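Local coordinates for protein putative aspartate aminotransferase (Thermus thermophilus, PDB 1IUG) that probably transfers amino groups between amino acids and 2-oxo acids, using a pyridoxal 5'-phosphate cofactor bound covalently as a Schiff base, at residues F287-G292 with K319-S324; L263-G268 with A283-Y288; E50-I55 with R217-Q222. One frame throughout, in Å; residues are numbered along the deposited sequence.

Interaction 1: residues F287-G292 with K319-S324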
ATOM      1  N   PHE A 287       4.799  -6.123  29.812  1.00 33.80           N
ATOM      2  CA  PHE A 287       5.351  -6.615  31.071  1.00 33.09           C
ATOM      3  C   PHE A 287       6.842  -6.905  31.012  1.00 33.76           C
ATOM      4  O   PHE A 287       7.364  -7.331  29.980  1.00 32.07           O
ATOM      5  CB  PHE A 287       4.660  -7.916  31.493  1.00 32.56           C
ATOM      6  CG  PHE A 287       3.190  -7.780  31.748  1.00 33.39           C
ATOM      7  CD1 PHE A 287       2.269  -8.267  30.828  1.00 33.20           C
ATOM      8  CD2 PHE A 287       2.728  -7.188  32.915  1.00 32.87           C
ATOM      9  CE1 PHE A 287       0.901  -8.167  31.068  1.00 35.91           C
ATOM     10  CE2 PHE A 287       1.364  -7.082  33.167  1.00 35.75           C
ATOM     11  CZ  PHE A 287       0.445  -7.572  32.240  1.00 35.92           C
ATOM     12  N   TYR A 288       7.520  -6.682  32.134  1.00 35.12           N
ATOM     13  CA  TYR A 288       8.941  -6.994  32.237  1.00 37.09           C
ATOM     14  C   TYR A 288       8.999  -8.486  32.559  1.00 37.26           C
ATOM     15  O   TYR A 288       8.212  -8.980  33.374  1.00 35.02           O
ATOM     16  CB  TYR A 288       9.604  -6.210  33.377  1.00 36.35           C
ATOM     17  CG  TYR A 288      10.034  -4.812  33.009  1.00 37.92           C
ATOM     18  CD1 TYR A 288       9.379  -3.698  33.537  1.00 37.09           C
ATOM     19  CD2 TYR A 288      11.101  -4.598  32.136  1.00 38.28           C
ATOM     20  CE1 TYR A 288       9.777  -2.404  33.207  1.00 36.88           C
ATOM     21  CE2 TYR A 288      11.507  -3.307  31.798  1.00 39.17           C
ATOM     22  CZ  TYR A 288      10.838  -2.216  32.338  1.00 38.58           C
ATOM     23  OH  TYR A 288      11.229  -0.941  32.003  1.00 40.34           O
ATOM     24  N   LEU A 289       9.882  -9.208  31.878  1.00 39.11           N
ATOM     25  CA  LEU A 289      10.045 -10.638  32.115  1.00 42.87           C
ATOM     26  C   LEU A 289      10.587 -10.878  33.522  1.00 45.63           C
ATOM     27  O   LEU A 289      11.423 -10.116  34.010  1.00 44.79           O
ATOM     28  CB  LEU A 289      11.016 -11.242  31.095  1.00 42.21           C
ATOM     29  CG  LEU A 289      10.491 -11.579  29.700  1.00 40.65           C
ATOM     30  CD1 LEU A 289      11.656 -11.892  28.782  1.00 41.47           C
ATOM     31  CD2 LEU A 289       9.535 -12.757  29.774  1.00 38.29           C
ATOM     32  N   PRO A 290      10.081 -11.916  34.210  1.00 49.55           N
ATOM     33  CA  PRO A 290      10.550 -12.223  35.564  1.00 52.02           C
ATOM     34  C   PRO A 290      12.029 -12.599  35.515  1.00 54.56           C
ATOM     35  O   PRO A 290      12.542 -13.011  34.468  1.00 55.22           O
ATOM     36  CB  PRO A 290       9.694 -13.424  35.960  1.00 52.34           C
ATOM     37  CG  PRO A 290       8.438 -13.224  35.177  1.00 52.19           C
ATOM     38  CD  PRO A 290       8.957 -12.791  33.834  1.00 50.37           C
ATOM     39  N   GLU A 291      12.710 -12.451  36.644  1.00 56.76           N
ATOM     40  CA  GLU A 291      14.131 -12.767  36.729  1.00 58.58           C
ATOM     41  C   GLU A 291      14.408 -14.242  36.422  1.00 57.63           C
ATOM     42  O   GLU A 291      13.787 -15.132  37.005  1.00 57.82           O
ATOM     43  CB  GLU A 291      14.659 -12.417  38.123  1.00 60.94           C
ATOM     44  CG  GLU A 291      16.171 -12.306  38.206  1.00 65.33           C
ATOM     45  CD  GLU A 291      16.719 -11.200  37.321  1.00 67.96           C
ATOM     46  OE1 GLU A 291      16.378 -10.019  37.559  1.00 69.01           O
ATOM     47  OE2 GLU A 291      17.484 -11.514  36.382  1.00 69.08           O
ATOM     48  N   GLY A 292      15.317 -14.487  35.481  1.00 56.74           N
ATOM     49  CA  GLY A 292      15.673 -15.852  35.130  1.00 56.76           C
ATOM     50  C   GLY A 292      14.944 -16.500  33.965  1.00 56.58           C
ATOM     51  O   GLY A 292      15.522 -17.341  33.274  1.00 57.60           O
ATOM     52  N   LYS A 319      13.834  -8.487  27.053  1.00 48.47           N
ATOM     53  CA  LYS A 319      13.517  -8.096  28.423  1.00 47.76           C
ATOM     54  C   LYS A 319      12.022  -8.070  28.760  1.00 45.76           C
ATOM     55  O   LYS A 319      11.654  -8.109  29.936  1.00 43.67           O
ATOM     56  CB  LYS A 319      14.100  -6.707  28.727  1.00 50.33           C
ATOM     57  CG  LYS A 319      15.619  -6.617  28.762  1.00 54.36           C
ATOM     58  CD  LYS A 319      16.202  -7.536  29.828  1.00 57.72           C
ATOM     59  CE  LYS A 319      17.732  -7.464  29.908  1.00 59.32           C
ATOM     60  NZ  LYS A 319      18.354  -6.515  28.937  1.00 59.17           N
ATOM     61  N   VAL A 320      11.164  -7.985  27.743  1.00 43.43           N
ATOM     62  CA  VAL A 320       9.715  -7.904  27.969  1.00 42.20           C
ATOM     63  C   VAL A 320       8.845  -8.709  26.996  1.00 40.78           C
ATOM     64  O   VAL A 320       9.343  -9.285  26.027  1.00 41.31           O
ATOM     65  CB  VAL A 320       9.218  -6.425  27.883  1.00 42.63           C
ATOM     66  CG1 VAL A 320       9.983  -5.524  28.845  1.00 42.78           C
ATOM     67  CG2 VAL A 320       9.335  -5.908  26.453  1.00 42.85           C
ATOM     68  N   PHE A 321       7.543  -8.747  27.285  1.00 38.72           N
ATOM     69  CA  PHE A 321       6.579  -9.426  26.427  1.00 36.23           C
ATOM     70  C   PHE A 321       5.313  -8.607  26.354  1.00 35.41           C
ATOM     71  O   PHE A 321       5.046  -7.819  27.267  1.00 34.22           O
ATOM     72  CB  PHE A 321       6.305 -10.857  26.864  1.00 33.74           C
ATOM     73  CG  PHE A 321       5.483 -11.038  28.092  1.00 33.66           C
ATOM     74  CD1 PHE A 321       4.134 -11.360  28.016  1.00 32.69           C
ATOM     75  CD2 PHE A 321       6.079 -10.951  29.345  1.00 34.48           C
ATOM     76  CE1 PHE A 321       3.390 -11.598  29.166  1.00 34.32           C
ATOM     77  CE2 PHE A 321       5.346 -11.188  30.503  1.00 34.36           C
ATOM     78  CZ  PHE A 321       3.998 -11.513  30.413  1.00 35.22           C
ATOM     79  N   ARG A 322       4.516  -8.756  25.304  1.00 34.13           N
ATOM     80  CA  ARG A 322       3.319  -7.963  25.195  1.00 33.34           C
ATOM     81  C   ARG A 322       2.149  -8.724  24.715  1.00 31.94           C
ATOM     82  O   ARG A 322       2.210  -9.632  23.893  1.00 30.49           O
ATOM     83  CB  ARG A 322       3.557  -6.742  24.325  1.00 32.73           C
ATOM     84  CG  ARG A 322       4.554  -5.778  24.955  1.00 34.50           C
ATOM     85  CD  ARG A 322       4.929  -4.683  23.994  1.00 36.66           C
ATOM     86  NE  ARG A 322       5.745  -5.223  22.922  1.00 36.85           N
ATOM     87  CZ  ARG A 322       5.604  -4.878  21.633  1.00 35.53           C
ATOM     88  NH1 ARG A 322       4.694  -3.987  21.284  1.00 34.77           N
ATOM     89  NH2 ARG A 322       6.382  -5.441  20.720  1.00 36.09           N
ATOM     90  N   LEU A 323       1.073  -8.294  25.312  1.00 32.14           N
ATOM     91  CA  LEU A 323      -0.224  -8.862  25.127  1.00 32.48           C
ATOM     92  C   LEU A 323      -1.205  -7.817  24.688  1.00 32.64           C
ATOM     93  O   LEU A 323      -1.179  -6.684  25.160  1.00 34.10           O
ATOM     94  CB  LEU A 323      -0.706  -9.527  26.416  1.00 35.09           C
ATOM     95  CG  LEU A 323       0.078 -10.748  26.912  1.00 37.61           C
ATOM     96  CD1 LEU A 323      -0.475 -11.226  28.248  1.00 39.10           C
ATOM     97  CD2 LEU A 323       0.051 -11.872  25.889  1.00 39.00           C
ATOM     98  N   SER A 324      -2.090  -8.173  23.759  1.00 30.45           N
ATOM     99  CA  SER A 324      -3.096  -7.225  23.287  1.00 27.98           C
ATOM    100  C   SER A 324      -4.431  -7.825  22.849  1.00 27.63           C
ATOM    101  O   SER A 324      -4.482  -8.758  22.041  1.00 25.67           O
ATOM    102  CB  SER A 324      -2.525  -6.384  22.146  1.00 25.68           C
ATOM    103  OG  SER A 324      -3.462  -5.414  21.710  1.00 26.03           O
TER
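F287 and F321 form an antiparallel hydrogen-bonded pair between strands 285-288 and 320-323, neighbours in a mixed sheet, and their side chains meet obliquely on the same face. Their backbones exchange two bonds, F287 N to F321 O (3.1 Å) and F321 N to F287 O (3.0 Å). Followed outward, the F287 side chain leans on its partner: CB touches F321 CE2 at 3.5 Å, CG is 4.0 Å from F321 CZ, and CD1 is 3.7 Å from the same CZ. Farther out, CE1 reaches L323 CD1 only loosely. The F321 CG sits between its backbone N and carbonyl carbon (chi1 73°), which swings the ring toward F287; the ring planes are oblique, at 32°. Just past the strand end, L289 N donates to K319 O (2.8 Å), and L289 CD2 rests on F321 CD2. Y288, at a non-hydrogen-bonded position, instead lays CD2 against V320 CG1 at 3.6 Å. Between F321 and L323, R322 points away from 287-292; it is predicted to bind substrate. Helix 295-303 packs on L289, F321 and L323, helix 331-348 brings F341 against F321 and L323, and strand 307-311 flanks 320-323 on the side away from 285-288.

Interaction 2: residues L263-G268 with A283-Y288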
ATOM      1  N   LEU A 263      -7.760  -5.754  32.293  1.00 33.62           N
ATOM      2  CA  LEU A 263      -7.942  -7.142  32.704  1.00 33.37           C
ATOM      3  C   LEU A 263      -6.606  -7.879  32.595  1.00 32.73           C
ATOM      4  O   LEU A 263      -6.259  -8.676  33.469  1.00 33.12           O
ATOM      5  CB  LEU A 263      -8.992  -7.817  31.815  1.00 33.80           C
ATOM      6  CG  LEU A 263      -9.347  -9.273  32.116  1.00 35.08           C
ATOM      7  CD1 LEU A 263     -10.029  -9.373  33.477  1.00 36.06           C
ATOM      8  CD2 LEU A 263     -10.251  -9.815  31.023  1.00 35.18           C
ATOM      9  N   LEU A 264      -5.854  -7.593  31.532  1.00 31.45           N
ATOM     10  CA  LEU A 264      -4.551  -8.220  31.308  1.00 31.09           C
ATOM     11  C   LEU A 264      -3.516  -7.760  32.333  1.00 30.98           C
ATOM     12  O   LEU A 264      -2.730  -8.568  32.830  1.00 31.91           O
ATOM     13  CB  LEU A 264      -4.049  -7.933  29.893  1.00 30.48           C
ATOM     14  CG  LEU A 264      -4.897  -8.481  28.742  1.00 30.85           C
ATOM     15  CD1 LEU A 264      -4.285  -8.064  27.414  1.00 29.10           C
ATOM     16  CD2 LEU A 264      -5.004  -9.991  28.842  1.00 29.14           C
ATOM     17  N   TYR A 265      -3.507  -6.464  32.635  1.00 30.20           N
ATOM     18  CA  TYR A 265      -2.579  -5.922  33.623  1.00 30.76           C
ATOM     19  C   TYR A 265      -2.914  -6.449  35.011  1.00 31.63           C
ATOM     20  O   TYR A 265      -2.019  -6.680  35.821  1.00 32.17           O
ATOM     21  CB  TYR A 265      -2.599  -4.392  33.624  1.00 28.13           C
ATOM     22  CG  TYR A 265      -1.645  -3.769  32.625  1.00 26.85           C
ATOM     23  CD1 TYR A 265      -2.116  -2.958  31.593  1.00 24.31           C
ATOM     24  CD2 TYR A 265      -0.266  -3.980  32.722  1.00 25.81           C
ATOM     25  CE1 TYR A 265      -1.246  -2.371  30.688  1.00 23.78           C
ATOM     26  CE2 TYR A 265       0.618  -3.397  31.817  1.00 24.31           C
ATOM     27  CZ  TYR A 265       0.120  -2.594  30.803  1.00 24.95           C
ATOM     28  OH  TYR A 265       0.981  -2.017  29.896  1.00 25.69           O
ATOM     29  N   GLY A 266      -4.204  -6.661  35.269  1.00 32.28           N
ATOM     30  CA  GLY A 266      -4.630  -7.178  36.559  1.00 33.16           C
ATOM     31  C   GLY A 266      -4.065  -8.566  36.810  1.00 34.43           C
ATOM     32  O   GLY A 266      -3.527  -8.841  37.879  1.00 34.69           O
ATOM     33  N   VAL A 267      -4.161  -9.429  35.803  1.00 34.97           N
ATOM     34  CA  VAL A 267      -3.660 -10.800  35.893  1.00 35.27           C
ATOM     35  C   VAL A 267      -2.141 -10.845  36.053  1.00 36.55           C
ATOM     36  O   VAL A 267      -1.620 -11.611  36.866  1.00 35.99           O
ATOM     37  CB  VAL A 267      -4.065 -11.620  34.647  1.00 34.35           C
ATOM     38  CG1 VAL A 267      -3.428 -13.001  34.684  1.00 35.47           C
ATOM     39  CG2 VAL A 267      -5.579 -11.735  34.570  1.00 34.62           C
ATOM     40  N   GLY A 268      -1.438 -10.027  35.273  1.00 37.39           N
ATOM     41  CA  GLY A 268       0.013  -9.991  35.342  1.00 40.42           C
ATOM     42  C   GLY A 268       0.540  -9.487  36.675  1.00 43.75           C
ATOM     43  O   GLY A 268       1.481 -10.056  37.230  1.00 42.72           O
ATOM     44  N   ALA A 283      -4.181   0.048  24.162  1.00 25.54           N
ATOM     45  CA  ALA A 283      -3.816  -0.756  22.994  1.00 24.67           C
ATOM     46  C   ALA A 283      -3.007  -2.019  23.258  1.00 25.13           C
ATOM     47  O   ALA A 283      -3.056  -2.961  22.465  1.00 24.54           O
ATOM     48  CB  ALA A 283      -3.081   0.113  21.979  1.00 22.24           C
ATOM     49  N   VAL A 284      -2.264  -2.046  24.357  1.00 25.38           N
ATOM     50  CA  VAL A 284      -1.421  -3.199  24.656  1.00 26.06           C
ATOM     51  C   VAL A 284      -0.996  -3.222  26.121  1.00 28.27           C
ATOM     52  O   VAL A 284      -0.997  -2.188  26.790  1.00 29.02           O
ATOM     53  CB  VAL A 284      -0.152  -3.169  23.739  1.00 26.79           C
ATOM     54  CG1 VAL A 284       0.616  -1.875  23.943  1.00 27.85           C
ATOM     55  CG2 VAL A 284       0.746  -4.377  23.982  1.00 26.18           C
ATOM     56  N   ALA A 285      -0.711  -4.420  26.629  1.00 30.10           N
ATOM     57  CA  ALA A 285      -0.245  -4.606  28.003  1.00 29.95           C
ATOM     58  C   ALA A 285       1.197  -5.105  27.922  1.00 32.05           C
ATOM     59  O   ALA A 285       1.463  -6.191  27.395  1.00 32.96           O
ATOM     60  CB  ALA A 285      -1.121  -5.617  28.739  1.00 28.63           C
ATOM     61  N   ALA A 286       2.131  -4.285  28.400  1.00 33.07           N
ATOM     62  CA  ALA A 286       3.548  -4.632  28.367  1.00 33.41           C
ATOM     63  C   ALA A 286       4.069  -5.011  29.748  1.00 34.22           C
ATOM     64  O   ALA A 286       3.823  -4.306  30.728  1.00 33.63           O
ATOM     65  CB  ALA A 286       4.355  -3.478  27.788  1.00 34.09           C
ATOM     66  N   PHE A 287       4.799  -6.123  29.812  1.00 33.80           N
ATOM     67  CA  PHE A 287       5.351  -6.615  31.071  1.00 33.09           C
ATOM     68  C   PHE A 287       6.842  -6.905  31.012  1.00 33.76           C
ATOM     69  O   PHE A 287       7.364  -7.331  29.980  1.00 32.07           O
ATOM     70  CB  PHE A 287       4.660  -7.916  31.493  1.00 32.56           C
ATOM     71  CG  PHE A 287       3.190  -7.780  31.748  1.00 33.39           C
ATOM     72  CD1 PHE A 287       2.269  -8.267  30.828  1.00 33.20           C
ATOM     73  CD2 PHE A 287       2.728  -7.188  32.915  1.00 32.87           C
ATOM     74  CE1 PHE A 287       0.901  -8.167  31.068  1.00 35.91           C
ATOM     75  CE2 PHE A 287       1.364  -7.082  33.167  1.00 35.75           C
ATOM     76  CZ  PHE A 287       0.445  -7.572  32.240  1.00 35.92           C
ATOM     77  N   TYR A 288       7.520  -6.682  32.134  1.00 35.12           N
ATOM     78  CA  TYR A 288       8.941  -6.994  32.237  1.00 37.09           C
ATOM     79  C   TYR A 288       8.999  -8.486  32.559  1.00 37.26           C
ATOM     80  O   TYR A 288       8.212  -8.980  33.374  1.00 35.02           O
ATOM     81  CB  TYR A 288       9.604  -6.210  33.377  1.00 36.35           C
ATOM     82  CG  TYR A 288      10.034  -4.812  33.009  1.00 37.92           C
ATOM     83  CD1 TYR A 288       9.379  -3.698  33.537  1.00 37.09           C
ATOM     84  CD2 TYR A 288      11.101  -4.598  32.136  1.00 38.28           C
ATOM     85  CE1 TYR A 288       9.777  -2.404  33.207  1.00 36.88           C
ATOM     86  CE2 TYR A 288      11.507  -3.307  31.798  1.00 39.17           C
ATOM     87  CZ  TYR A 288      10.838  -2.216  32.338  1.00 38.58           C
ATOM     88  OH  TYR A 288      11.229  -0.941  32.003  1.00 40.34           O
TER
HETATM   89  O   HOH W   1      -0.159  -0.184  28.443  1.00 21.18           O
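Y265 lays one face of its ring over the methyl of A285, a CH-pi contact with CB 3.9 Å from the ring centroid. The phenol oxygen goes on to the strand backbone, where A286 N donates to Y265 OH at 3.0 Å. A water in the plane of the ring also bonds this oxygen and donates to V284 O, 2.7 Å away, so the tyrosine tip is tied to the chain both directly and through solvent. The edge of Y265 turns toward the face of F287 in an offset edge-to-face pair, planes at 64°, with CD2 3.5 Å from F287 CE2. This is helix-on-sheet packing in the smaller C-terminal domain characteristic of fold-type I aminotransferases: helix 250-270 runs nearly along strand 285-288, the segment axes 8.6 Å apart and 18° from parallel. F287, with CG beside its backbone N (chi1 -62°), brings its rim to the helix backbone, CZ standing 3.4 Å from L264 O. G268 has no side chain there, and its CA comes within 3.9 Å of F287 CE2. L264 CB touches A285 CB, and its side chain also packs on L323 of the adjoining strand.

Interaction 3: residues E50-I55 with R217-Q222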
ATOM      1  N   GLU A  50     -12.724  18.812  11.659  1.00 28.33           N
ATOM      2  CA  GLU A  50     -13.548  19.529  10.702  1.00 31.34           C
ATOM      3  C   GLU A  50     -12.770  19.523   9.387  1.00 29.49           C
ATOM      4  O   GLU A  50     -13.247  20.015   8.366  1.00 28.79           O
ATOM      5  CB  GLU A  50     -13.769  20.968  11.176  1.00 36.98           C
ATOM      6  CG  GLU A  50     -15.056  21.605  10.669  1.00 48.06           C
ATOM      7  CD  GLU A  50     -16.298  20.935  11.234  1.00 53.45           C
ATOM      8  OE1 GLU A  50     -16.421  20.857  12.478  1.00 56.54           O
ATOM      9  OE2 GLU A  50     -17.150  20.487  10.433  1.00 57.20           O
ATOM     10  N   GLY A  51     -11.569  18.944   9.432  1.00 27.88           N
ATOM     11  CA  GLY A  51     -10.708  18.868   8.266  1.00 28.04           C
ATOM     12  C   GLY A  51     -10.977  17.701   7.336  1.00 27.52           C
ATOM     13  O   GLY A  51     -12.114  17.258   7.192  1.00 28.28           O
ATOM     14  N   GLU A  52      -9.918  17.193   6.711  1.00 28.45           N
ATOM     15  CA  GLU A  52     -10.035  16.085   5.766  1.00 27.87           C
ATOM     16  C   GLU A  52      -9.152  14.906   6.141  1.00 26.44           C
ATOM     17  O   GLU A  52      -8.085  15.072   6.727  1.00 27.74           O
ATOM     18  CB  GLU A  52      -9.639  16.545   4.358  1.00 28.29           C
ATOM     19  CG  GLU A  52     -10.414  17.734   3.807  1.00 30.54           C
ATOM     20  CD  GLU A  52     -11.852  17.406   3.430  1.00 33.82           C
ATOM     21  OE1 GLU A  52     -12.195  16.215   3.273  1.00 32.45           O
ATOM     22  OE2 GLU A  52     -12.646  18.357   3.279  1.00 38.14           O
ATOM     23  N   VAL A  53      -9.614  13.710   5.807  1.00 25.11           N
ATOM     24  CA  VAL A  53      -8.847  12.503   6.066  1.00 25.31           C
ATOM     25  C   VAL A  53      -8.552  11.871   4.711  1.00 25.26           C
ATOM     26  O   VAL A  53      -9.457  11.680   3.893  1.00 25.49           O
ATOM     27  CB  VAL A  53      -9.610  11.495   6.958  1.00 26.16           C
ATOM     28  CG1 VAL A  53      -8.708  10.304   7.280  1.00 23.82           C
ATOM     29  CG2 VAL A  53     -10.072  12.171   8.247  1.00 23.89           C
ATOM     30  N   LEU A  54      -7.274  11.627   4.447  1.00 23.07           N
ATOM     31  CA  LEU A  54      -6.858  11.020   3.189  1.00 22.87           C
ATOM     32  C   LEU A  54      -6.533   9.537   3.377  1.00 23.56           C
ATOM     33  O   LEU A  54      -5.896   9.151   4.361  1.00 23.07           O
ATOM     34  CB  LEU A  54      -5.647  11.764   2.621  1.00 21.22           C
ATOM     35  CG  LEU A  54      -5.899  13.232   2.257  1.00 22.47           C
ATOM     36  CD1 LEU A  54      -4.607  13.902   1.834  1.00 23.06           C
ATOM     37  CD2 LEU A  54      -6.944  13.321   1.154  1.00 20.58           C
ATOM     38  N   ILE A  55      -7.021   8.715   2.452  1.00 21.96           N
ATOM     39  CA  ILE A  55      -6.789   7.277   2.475  1.00 21.90           C
ATOM     40  C   ILE A  55      -5.636   6.941   1.533  1.00 23.82           C
ATOM     41  O   ILE A  55      -5.705   7.208   0.329  1.00 23.95           O
ATOM     42  CB  ILE A  55      -8.037   6.503   2.020  1.00 21.99           C
ATOM     43  CG1 ILE A  55      -9.226   6.848   2.925  1.00 19.78           C
ATOM     44  CG2 ILE A  55      -7.757   5.001   2.011  1.00 16.43           C
ATOM     45  CD1 ILE A  55     -10.498   6.121   2.565  1.00 19.59           C
ATOM     46  N   ARG A 217      -2.358  16.363  -4.688  1.00 31.28           N
ATOM     47  CA  ARG A 217      -3.254  15.756  -5.659  1.00 33.79           C
ATOM     48  C   ARG A 217      -4.121  14.600  -5.187  1.00 31.53           C
ATOM     49  O   ARG A 217      -5.098  14.250  -5.840  1.00 32.92           O
ATOM     50  CB  ARG A 217      -2.740  15.695  -7.116  1.00 38.77           C
ATOM     51  CG  ARG A 217      -2.534  14.358  -7.859  1.00 38.93           C
ATOM     52  CD  ARG A 217      -1.494  13.423  -7.325  1.00 39.75           C
ATOM     53  NE  ARG A 217      -0.455  13.358  -8.361  1.00 37.80           N
ATOM     54  CZ  ARG A 217       0.857  13.413  -8.143  1.00 37.95           C
ATOM     55  NH1 ARG A 217       1.338  13.508  -6.913  1.00 39.75           N
ATOM     56  NH2 ARG A 217       1.691  13.494  -9.166  1.00 39.52           N
ATOM     57  N   GLU A 218      -3.829  14.092  -3.993  1.00 30.41           N
ATOM     58  CA  GLU A 218      -4.664  13.054  -3.399  1.00 30.63           C
ATOM     59  C   GLU A 218      -5.894  13.807  -2.880  1.00 29.20           C
ATOM     60  O   GLU A 218      -7.021  13.379  -3.096  1.00 29.27           O
ATOM     61  CB  GLU A 218      -3.963  12.346  -2.232  1.00 28.14           C
ATOM     62  CG  GLU A 218      -3.027  11.214  -2.632  1.00 27.64           C
ATOM     63  CD  GLU A 218      -3.739   9.969  -3.163  1.00 28.43           C
ATOM     64  OE1 GLU A 218      -4.970   9.992  -3.395  1.00 26.12           O
ATOM     65  OE2 GLU A 218      -3.046   8.947  -3.356  1.00 31.10           O
ATOM     66  N   LEU A 219      -5.660  14.959  -2.243  1.00 29.97           N
ATOM     67  CA  LEU A 219      -6.740  15.798  -1.701  1.00 31.25           C
ATOM     68  C   LEU A 219      -7.673  16.206  -2.832  1.00 30.73           C
ATOM     69  O   LEU A 219      -8.888  16.057  -2.732  1.00 30.73           O
ATOM     70  CB  LEU A 219      -6.157  17.045  -1.024  1.00 31.14           C
ATOM     71  CG  LEU A 219      -7.017  17.919  -0.096  1.00 33.33           C
ATOM     72  CD1 LEU A 219      -7.984  18.779  -0.882  1.00 35.88           C
ATOM     73  CD2 LEU A 219      -7.748  17.062   0.923  1.00 30.72           C
ATOM     74  N   LYS A 220      -7.077  16.691  -3.914  1.00 30.60           N
ATOM     75  CA  LYS A 220      -7.790  17.119  -5.115  1.00 33.02           C
ATOM     76  C   LYS A 220      -8.714  15.988  -5.586  1.00 32.13           C
ATOM     77  O   LYS A 220      -9.904  16.207  -5.828  1.00 31.64           O
ATOM     78  CB  LYS A 220      -6.740  17.467  -6.186  1.00 37.30           C
ATOM     79  CG  LYS A 220      -7.178  18.173  -7.480  1.00 41.55           C
ATOM     80  CD  LYS A 220      -8.180  17.390  -8.319  1.00 47.38           C
ATOM     81  CE  LYS A 220      -8.557  18.129  -9.611  1.00 51.00           C
ATOM     82  NZ  LYS A 220      -7.861  19.443  -9.785  1.00 52.99           N
ATOM     83  N   ALA A 221      -8.168  14.776  -5.670  1.00 29.93           N
ATOM     84  CA  ALA A 221      -8.922  13.605  -6.112  1.00 27.91           C
ATOM     85  C   ALA A 221      -9.887  13.015  -5.078  1.00 27.36           C
ATOM     86  O   ALA A 221     -11.024  12.678  -5.412  1.00 24.70           O
ATOM     87  CB  ALA A 221      -7.963  12.522  -6.595  1.00 27.75           C
ATOM     88  N   GLN A 222      -9.433  12.880  -3.834  1.00 25.90           N
ATOM     89  CA  GLN A 222     -10.264  12.294  -2.782  1.00 28.48           C
ATOM     90  C   GLN A 222     -11.470  13.131  -2.388  1.00 29.02           C
ATOM     91  O   GLN A 222     -12.456  12.603  -1.874  1.00 27.00           O
ATOM     92  CB  GLN A 222      -9.414  11.889  -1.577  1.00 27.01           C
ATOM     93  CG  GLN A 222      -8.398  10.815  -1.954  1.00 26.50           C
ATOM     94  CD  GLN A 222      -7.761  10.120  -0.768  1.00 25.41           C
ATOM     95  OE1 GLN A 222      -8.329  10.068   0.324  1.00 20.95           O
ATOM     96  NE2 GLN A 222      -6.581   9.550  -0.991  1.00 22.19           N
TER
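Strand 52-55 and helix 217-222 cross almost perpendicularly, their segment axes 9.0 Å apart at 101°, with L54 and L219 the nearest residues along the backbones. This is helix-on-sheet packing in the large cofactor domain of the fold-type I aminotransferases: strand 52-57 is the outermost strand, within this chain, of the seven-stranded mixed sheet, and the short helix 215-222 lies against it. L54 points at the helix and is the main apolar contact. Its CD2 lies 3.8 Å from L219 CD2 and as close to L219 CA, while Q222 CB borders the same methyl. L219 carries CG anti to its backbone N (chi1 -166°), which sends CD2 back over the strand, where it also meets CB and CG of E52 as the two side chains cross at about a right angle. The carboxylate of E52 turns to another partner, its OE1 forming a salt bridge with R40 of helix 30-47.

The polar part of the contact belongs to Q222. Extended beyond CG, it presents its amide to the backbone of I55. I55 N donates nearly straight (169°) to Q222 OE1 at 2.8 Å, arriving in the carbonyl plane on a lone pair. In return Q222 NE2 gives a hydrogen to I55 O at 2.8 Å, a more bent bond in which NE2 sits tilted from the I55 carbonyl plane. The amide thus satisfies both main-chain polar atoms of a buried residue on this edge strand. The second hydrogen of the amide is used within the helix, fixing the rotation of the group and distinguishing its nitrogen from its oxygen: Q222 NE2 donates to E218 OE1 at 2.9 Å. E218 OE1 lies near the Q222 amide plane, while NE2 meets it from above the carboxylate plane, and E218 OE1 also accepts from A228 N.

How the interactions relate
Interactions 1 and 2 adjoin, centres about 9 Å apart, and share F287 and Y288 of strand 285-288. Probable hydrogen bonds join them further, L323 O to A285 N at 2.7 Å and S324 OG to A283 O at 2.6 Å. R322, predicted to bind substrate, belongs to interaction 1, and its CG packs on A286 CB of interaction 2 at 3.7 Å. Interaction 3 lies beyond the chain's centre at the edge of the seven-stranded sheet, about 41 Å and 37 Å from interactions 1 and 2 (centres), away from the annotated sites.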